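Local coordinates for protein POP2 (Saccharomyces cerevisiae, PDB 1UOC) that degrades mRNA poly(A) tails from the 3' end, probably as a catalytic subunit of the CCR4-NOT deadenylase complex, at residues E116-L121 with I126-H131; W158-Y161 with Y165-G168; F169-L174 with H191-N196. All blocks are in the same frame, centred on the assembly; numbering follows the deposited sequence.

Overall arrangement
Contacts 2 and 3 are neighbours sharing helix 165-174, with centres 9 Å apart. W158 N lies 2.8 Å from N196 O, a probable hydrogen bond, and M194 packs on both L167 and the W158 indole. Contact 2 carries D166, a predicted ligand of the catalytic metal, and a backbone atom of its L167 also borders the xenon of contact 3. Contact 1 lies farther out, its centre about 20 Å from the centre of the chain, 23 Å from that of contact 2 and 28 Å from that of contact 3. It still borders the predicted metal site through L121, whose side chain is about 4 Å from that of E46.

Contact 1. Residues E116-L121 with I126-H131; sequences ESLELL and INFEKH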
# COMPACT_ATOMS: atom_id res chain seq x y z
N GLU A 116 -2.05 24.83 1.54
CA GLU A 116 -0.73 24.25 1.33
C GLU A 116 -0.91 22.80 0.91
O GLU A 116 -0.24 22.30 0.01
CB GLU A 116 0.08 24.33 2.63
CG GLU A 116 1.48 23.72 2.58
CD GLU A 116 2.31 24.06 3.81
OE1 GLU A 116 2.58 25.27 4.03
OE2 GLU A 116 2.69 23.14 4.56
N SER A 117 -1.85 22.12 1.57
CA SER A 117 -2.15 20.73 1.27
C SER A 117 -2.91 20.61 -0.04
O SER A 117 -2.56 19.79 -0.90
CB SER A 117 -2.98 20.12 2.39
OG SER A 117 -2.26 20.08 3.60
N LEU A 118 -3.94 21.42 -0.20
CA LEU A 118 -4.75 21.38 -1.41
C LEU A 118 -3.93 21.75 -2.64
O LEU A 118 -4.09 21.16 -3.70
CB LEU A 118 -5.97 22.29 -1.26
CG LEU A 118 -6.94 21.76 -0.18
CD1 LEU A 118 -8.02 22.78 0.12
CD2 LEU A 118 -7.54 20.45 -0.64
N GLU A 119 -3.03 22.72 -2.50
CA GLU A 119 -2.19 23.12 -3.62
C GLU A 119 -1.16 22.03 -3.86
O GLU A 119 -0.76 21.76 -4.99
CB GLU A 119 -1.51 24.46 -3.33
CG GLU A 119 -2.45 25.65 -3.49
CD GLU A 119 -2.90 25.86 -4.93
OE1 GLU A 119 -2.29 26.69 -5.64
OE2 GLU A 119 -3.85 25.17 -5.37
N LEU A 120 -0.73 21.39 -2.77
CA LEU A 120 0.24 20.31 -2.86
C LEU A 120 -0.40 19.20 -3.69
O LEU A 120 0.18 18.73 -4.68
CB LEU A 120 0.57 19.79 -1.45
CG LEU A 120 2.04 19.51 -1.12
CD1 LEU A 120 2.15 19.13 0.36
CD2 LEU A 120 2.58 18.39 -2.00
N LEU A 121 -1.61 18.80 -3.30
CA LEU A 121 -2.36 17.76 -4.00
C LEU A 121 -2.52 18.08 -5.48
O LEU A 121 -2.39 17.20 -6.33
CB LEU A 121 -3.74 17.58 -3.37
CG LEU A 121 -3.80 16.79 -2.07
CD1 LEU A 121 -5.17 16.93 -1.43
CD2 LEU A 121 -3.47 15.34 -2.37
N ILE A 126 -4.05 15.82 -9.19
CA ILE A 126 -5.35 15.55 -8.60
C ILE A 126 -6.37 16.54 -9.16
O ILE A 126 -6.25 17.75 -8.93
CB ILE A 126 -5.34 15.71 -7.05
CG1 ILE A 126 -4.34 14.74 -6.42
CG2 ILE A 126 -6.72 15.45 -6.49
CD1 ILE A 126 -4.65 13.29 -6.66
N ASN A 127 -7.34 16.04 -9.91
CA ASN A 127 -8.39 16.90 -10.44
C ASN A 127 -9.57 16.70 -9.51
O ASN A 127 -10.22 15.65 -9.51
CB ASN A 127 -8.75 16.49 -11.87
CG ASN A 127 -9.84 17.38 -12.47
OD1 ASN A 127 -9.85 17.65 -13.67
ND2 ASN A 127 -10.77 17.83 -11.63
N PHE A 128 -9.83 17.71 -8.69
CA PHE A 128 -10.91 17.64 -7.72
C PHE A 128 -12.29 17.49 -8.34
O PHE A 128 -13.18 16.88 -7.75
CB PHE A 128 -10.89 18.87 -6.80
CG PHE A 128 -9.68 18.93 -5.91
CD1 PHE A 128 -9.48 17.98 -4.92
CD2 PHE A 128 -8.74 19.95 -6.06
CE1 PHE A 128 -8.36 18.03 -4.09
CE2 PHE A 128 -7.62 20.01 -5.23
CZ PHE A 128 -7.43 19.05 -4.25
N GLU A 129 -12.48 18.03 -9.54
CA GLU A 129 -13.78 17.94 -10.18
C GLU A 129 -14.13 16.50 -10.58
O GLU A 129 -15.30 16.11 -10.56
CB GLU A 129 -13.85 18.85 -11.40
CG GLU A 129 -15.28 19.02 -11.90
CD GLU A 129 -15.43 20.13 -12.91
OE1 GLU A 129 -16.53 20.71 -12.97
OE2 GLU A 129 -14.46 20.41 -13.65
N LYS A 130 -13.12 15.73 -10.94
CA LYS A 130 -13.33 14.34 -11.32
C LYS A 130 -13.70 13.54 -10.07
O LYS A 130 -14.50 12.61 -10.13
CB LYS A 130 -12.06 13.76 -11.94
CG LYS A 130 -11.70 14.34 -13.30
CD LYS A 130 -10.49 13.62 -13.85
CE LYS A 130 -10.17 14.04 -15.28
NZ LYS A 130 -8.86 13.46 -15.72
N HIS A 131 -13.12 13.92 -8.93
CA HIS A 131 -13.38 13.22 -7.67
C HIS A 131 -14.78 13.49 -7.16
O HIS A 131 -15.43 12.61 -6.58
CB HIS A 131 -12.35 13.64 -6.63
CG HIS A 131 -11.03 12.94 -6.77
ND1 HIS A 131 -10.78 11.71 -6.18
CD2 HIS A 131 -9.92 13.25 -7.47
CE1 HIS A 131 -9.57 11.31 -6.51
NE2 HIS A 131 -9.03 12.22 -7.30
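The ring of F128 is the bump here, and the hollow that takes its corner is a shallow notch on helix 115-123, where the side chains of L118 and L121 meet. The leading corner of the ring does the touching: CZ of F128 reaches CD2 of L118 at 3.9 Å and CB of L121 at 4.1 Å. Both leucines, one turn of helix apart, meet the ring obliquely, and each side chain runs roughly at a right angle to that of the phenylalanine. With CG anti to its own carbonyl carbon (chi1 -67°), F128 swings back across the corner toward the preceding helix. The carbonyl oxygen of L118 lies in the plane of the ring at its edge, 4.0 Å from CZ of F128, where the slightly positive ring hydrogens suit an oxygen better than a face would.

I126 comes to the notch from another direction. Its CG2 rests over one face of the F128 ring, 3.9 Å above the plane and shifted toward the rim, while CG1 turns to the helix. There the fit is tight, with CG1 of I126 only 3.1 Å from the carbonyl O of L121. A looser apolar touch, L121 CD2 to I126 CG1 at 4.2 Å, fills in beside it. F106 meets the F128 ring, M113 touches both leucines, and L121 leans on E46 and V48 of strand 40-48, E46 being a predicted ligand of the catalytic metal.

N127 holds the N-cap position of the second helix, and its carbonyl O receives weak backbone bonds from K130 and H131. This is a helix-loop-helix connection, with F128 of the second helix packed on leucines of the first, beside the central sheet of the RNase H-like CAF1 nuclease domain.

Contact 2. Residues W158-Y161 with Y165-G168; sequences WITY and YDLG
T160 and D166 face each other where a central parallel strand of the RNase H-like fold runs out and the next helix begins, a beta-to-alpha junction that presents an acidic residue to the active site. D166 is a predicted ligand of the catalytic divalent metal, probably one of the residues of the DEDD nuclease signature.

The two side chains come near without bonding directly: OD2 of D166 is 3.9 Å from OG1 of T160. A water spans the gap instead. It accepts the backbone N-H of Y161 at 2.7 Å and lies 2.5 Å from OD2 of D166, unusually short for a bond it would donate, so the arrangement of protons is not certain. The first residue beyond the strand is thus linked to the carboxylate through one water. OG1 of T160 lies 2.6 Å from the same molecule; chi1 of -177° puts this hydroxyl opposite the backbone N, on the side where the water sits.

One shell out, the other carboxylate oxygen, OD1 of D166, is hydrogen-bonded to OG1 of T45, on the neighbouring strand that also carries the predicted ligands S44 and E46, which probably limits the rotation of the carboxylate. L167 fills in beside T160, its CD1 4.4 Å from OG1 of T160, and packs on M194 and F197. The Y161 side chain packs on helix 200-207, and its OH is hydrogen-bonded to the carbonyl O of Y227.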
# COMPACT_ATOMS: atom_id res chain seq x y z
N TRP A 158 0.59 -9.48 1.60
CA TRP A 158 0.43 -8.04 1.46
C TRP A 158 1.75 -7.33 1.68
O TRP A 158 2.53 -7.71 2.55
CB TRP A 158 -0.60 -7.49 2.46
CG TRP A 158 -2.03 -7.72 2.05
CD1 TRP A 158 -2.79 -8.83 2.28
CD2 TRP A 158 -2.88 -6.79 1.38
NE1 TRP A 158 -4.07 -8.65 1.79
CE2 TRP A 158 -4.15 -7.40 1.23
CE3 TRP A 158 -2.70 -5.49 0.88
CZ2 TRP A 158 -5.23 -6.76 0.61
CZ3 TRP A 158 -3.78 -4.84 0.25
CH2 TRP A 158 -5.02 -5.48 0.12
N ILE A 159 2.00 -6.30 0.87
CA ILE A 159 3.23 -5.52 0.93
C ILE A 159 2.85 -4.08 1.25
O ILE A 159 1.98 -3.50 0.59
CB ILE A 159 3.98 -5.55 -0.42
CG1 ILE A 159 4.26 -6.99 -0.82
CG2 ILE A 159 5.28 -4.74 -0.32
CD1 ILE A 159 5.15 -7.75 0.15
N THR A 160 3.51 -3.49 2.24
CA THR A 160 3.21 -2.13 2.65
C THR A 160 4.49 -1.38 2.94
O THR A 160 5.57 -1.97 3.03
CB THR A 160 2.35 -2.15 3.92
OG1 THR A 160 2.01 -0.80 4.28
CG2 THR A 160 3.12 -2.80 5.08
N TYR A 161 4.37 -0.07 3.09
CA TYR A 161 5.51 0.80 3.41
C TYR A 161 4.94 1.72 4.46
O TYR A 161 3.97 2.43 4.20
CB TYR A 161 5.93 1.61 2.18
CG TYR A 161 7.43 1.83 2.10
CD1 TYR A 161 8.27 0.84 1.60
CD2 TYR A 161 8.01 2.99 2.62
CE1 TYR A 161 9.65 0.99 1.60
CE2 TYR A 161 9.39 3.16 2.63
CZ TYR A 161 10.21 2.15 2.13
OH TYR A 161 11.58 2.29 2.17
N TYR A 165 -0.44 3.36 9.33
CA TYR A 165 -1.50 4.21 8.82
C TYR A 165 -2.34 3.63 7.69
O TYR A 165 -3.55 3.85 7.64
CB TYR A 165 -0.93 5.56 8.40
CG TYR A 165 -0.79 6.52 9.56
CD1 TYR A 165 0.08 6.25 10.61
CD2 TYR A 165 -1.58 7.67 9.63
CE1 TYR A 165 0.16 7.10 11.72
CE2 TYR A 165 -1.51 8.53 10.73
CZ TYR A 165 -0.64 8.24 11.77
OH TYR A 165 -0.59 9.07 12.86
N ASP A 166 -1.72 2.89 6.78
CA ASP A 166 -2.47 2.31 5.67
C ASP A 166 -3.40 1.23 6.20
O ASP A 166 -4.59 1.22 5.88
CB ASP A 166 -1.52 1.73 4.62
CG ASP A 166 -0.71 2.81 3.91
OD1 ASP A 166 -1.03 4.00 4.08
OD2 ASP A 166 0.24 2.47 3.18
N LEU A 167 -2.85 0.34 7.02
CA LEU A 167 -3.61 -0.74 7.64
C LEU A 167 -4.63 -0.17 8.60
O LEU A 167 -5.78 -0.62 8.66
CB LEU A 167 -2.65 -1.68 8.38
CG LEU A 167 -1.95 -2.73 7.52
CD1 LEU A 167 -1.69 -2.19 6.12
CD2 LEU A 167 -0.65 -3.15 8.19
N GLY A 168 -4.22 0.84 9.36
CA GLY A 168 -5.15 1.48 10.29
C GLY A 168 -6.38 1.84 9.50
O GLY A 168 -7.49 1.44 9.85
O HOH W 1 1.93 0.85 2.23

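Contact 3. Residues F169-L174 with H191-N196; sequences FLINIL and HQYMPN. With XE (xenon), chain D.
A xenon-binding pocket lies between helix 165-174 and the end of helix 183-193, and this contact supplies much of its wall. I171 and Y193 do double duty, touching both each other and the noble gas. CG1 of I171 comes closest, 3.5 Å from the xenon, and CB of Y193 lies 3.9 Å from it. From the same helix as I171, CB of L170 adds a contact at 4.0 Å. M194, the first residue to leave the helix, bends at its thioether (chi3 -54°), which brings its terminal CE to 4.1 Å from the xenon. One turn before I171, the carbonyl O of L167 stands 4.0 Å from the xenon.

Next to the xenon, the Y193 ring reaches across from helix 183-193 to helix 165-174. L174 places CD1 over one face of the ring, 4.1 Å above the plane and offset toward the rim. The ring is met obliquely by I171, whose CG1 sits 3.9 Å from CD1 of Y193, the two side chains crossing at about a right angle. M146 of helix 138-146 and the loop residues M151 and M152 pack on the tyrosine too.

The xenon is met mostly by aliphatic carbon, with the M194 sulfur and the L167 carbonyl oxygen also at van der Waals distance and no charged group among these neighbours, consistent with a site that holds a polarisable atom mainly by dispersion.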
# COMPACT_ATOMS: atom_id res chain seq x y z
N PHE A 169 -6.19 2.59 8.42
CA PHE A 169 -7.27 3.00 7.53
C PHE A 169 -8.04 1.80 6.98
O PHE A 169 -9.26 1.70 7.16
CB PHE A 169 -6.71 3.84 6.38
CG PHE A 169 -7.53 3.77 5.11
CD1 PHE A 169 -8.86 4.17 5.10
CD2 PHE A 169 -6.96 3.26 3.95
CE1 PHE A 169 -9.63 4.07 3.94
CE2 PHE A 169 -7.71 3.16 2.79
CZ PHE A 169 -9.05 3.56 2.77
N LEU A 170 -7.35 0.88 6.30
CA LEU A 170 -7.99 -0.31 5.75
C LEU A 170 -8.89 -0.99 6.76
O LEU A 170 -10.06 -1.27 6.48
CB LEU A 170 -6.95 -1.32 5.25
CG LEU A 170 -6.55 -1.24 3.77
CD1 LEU A 170 -5.66 -2.42 3.40
CD2 LEU A 170 -7.81 -1.26 2.92
N ILE A 171 -8.34 -1.27 7.94
CA ILE A 171 -9.10 -1.91 9.01
C ILE A 171 -10.30 -1.04 9.38
O ILE A 171 -11.38 -1.54 9.64
CB ILE A 171 -8.21 -2.14 10.27
CG1 ILE A 171 -7.98 -3.64 10.48
CG2 ILE A 171 -8.88 -1.55 11.52
CD1 ILE A 171 -7.28 -3.96 11.77
N ASN A 172 -10.09 0.27 9.40
CA ASN A 172 -11.14 1.22 9.77
C ASN A 172 -12.35 1.15 8.84
O ASN A 172 -13.49 1.31 9.28
CB ASN A 172 -10.58 2.64 9.76
CG ASN A 172 -11.52 3.63 10.40
OD1 ASN A 172 -11.57 4.80 10.01
ND2 ASN A 172 -12.28 3.18 11.39
N ILE A 173 -12.10 0.93 7.55
CA ILE A 173 -13.19 0.85 6.58
C ILE A 173 -13.75 -0.56 6.49
O ILE A 173 -14.97 -0.75 6.40
CB ILE A 173 -12.72 1.29 5.17
CG1 ILE A 173 -11.62 0.37 4.65
CG2 ILE A 173 -12.23 2.72 5.22
CD1 ILE A 173 -11.18 0.67 3.23
N LEU A 174 -12.87 -1.56 6.54
CA LEU A 174 -13.30 -2.96 6.47
C LEU A 174 -14.18 -3.34 7.65
O LEU A 174 -15.01 -4.25 7.53
CB LEU A 174 -12.08 -3.89 6.44
CG LEU A 174 -11.30 -3.99 5.13
CD1 LEU A 174 -10.01 -4.78 5.36
CD2 LEU A 174 -12.16 -4.66 4.07
N HIS A 191 -3.87 -8.87 11.81
CA HIS A 191 -3.40 -10.20 11.46
C HIS A 191 -4.54 -11.08 10.94
O HIS A 191 -4.31 -11.98 10.14
CB HIS A 191 -2.70 -10.89 12.65
CG HIS A 191 -1.42 -10.22 13.07
ND1 HIS A 191 -0.47 -9.79 12.17
CD2 HIS A 191 -0.94 -9.92 14.30
CE1 HIS A 191 0.55 -9.25 12.83
NE2 HIS A 191 0.29 -9.32 14.12
N GLN A 192 -5.76 -10.81 11.38
CA GLN A 192 -6.92 -11.58 10.93
C GLN A 192 -7.30 -11.24 9.49
O GLN A 192 -7.66 -12.13 8.72
CB GLN A 192 -8.12 -11.33 11.86
CG GLN A 192 -7.99 -11.98 13.25
CD GLN A 192 -7.69 -13.46 13.14
OE1 GLN A 192 -8.22 -14.15 12.28
NE2 GLN A 192 -6.84 -13.96 14.02
N TYR A 193 -7.23 -9.96 9.12
CA TYR A 193 -7.54 -9.54 7.75
C TYR A 193 -6.38 -9.77 6.80
O TYR A 193 -6.58 -10.04 5.61
CB TYR A 193 -7.94 -8.06 7.70
CG TYR A 193 -9.33 -7.79 8.22
CD1 TYR A 193 -9.53 -7.06 9.39
CD2 TYR A 193 -10.46 -8.30 7.55
CE1 TYR A 193 -10.82 -6.83 9.88
CE2 TYR A 193 -11.74 -8.07 8.03
CZ TYR A 193 -11.91 -7.34 9.20
OH TYR A 193 -13.18 -7.14 9.68
N MET A 194 -5.16 -9.65 7.31
CA MET A 194 -3.97 -9.84 6.48
C MET A 194 -3.02 -10.77 7.21
O MET A 194 -2.05 -10.32 7.83
CB MET A 194 -3.27 -8.50 6.22
CG MET A 194 -4.13 -7.44 5.58
SD MET A 194 -3.19 -5.97 5.13
CE MET A 194 -2.45 -5.61 6.68
N PRO A 195 -3.30 -12.08 7.17
CA PRO A 195 -2.49 -13.12 7.82
C PRO A 195 -1.07 -13.27 7.28
O PRO A 195 -0.26 -14.00 7.85
CB PRO A 195 -3.33 -14.38 7.62
CG PRO A 195 -4.06 -14.11 6.31
CD PRO A 195 -4.46 -12.66 6.47
N ASN A 196 -0.77 -12.57 6.20
CA ASN A 196 0.56 -12.68 5.60
C ASN A 196 0.94 -11.33 5.02
O ASN A 196 0.49 -10.96 3.94
CB ASN A 196 0.53 -13.76 4.51
CG ASN A 196 1.90 -14.11 3.97
OD1 ASN A 196 2.91 -13.52 4.35
ND2 ASN A 196 1.94 -15.09 3.07
XE XE D . -6.24 -4.50 7.62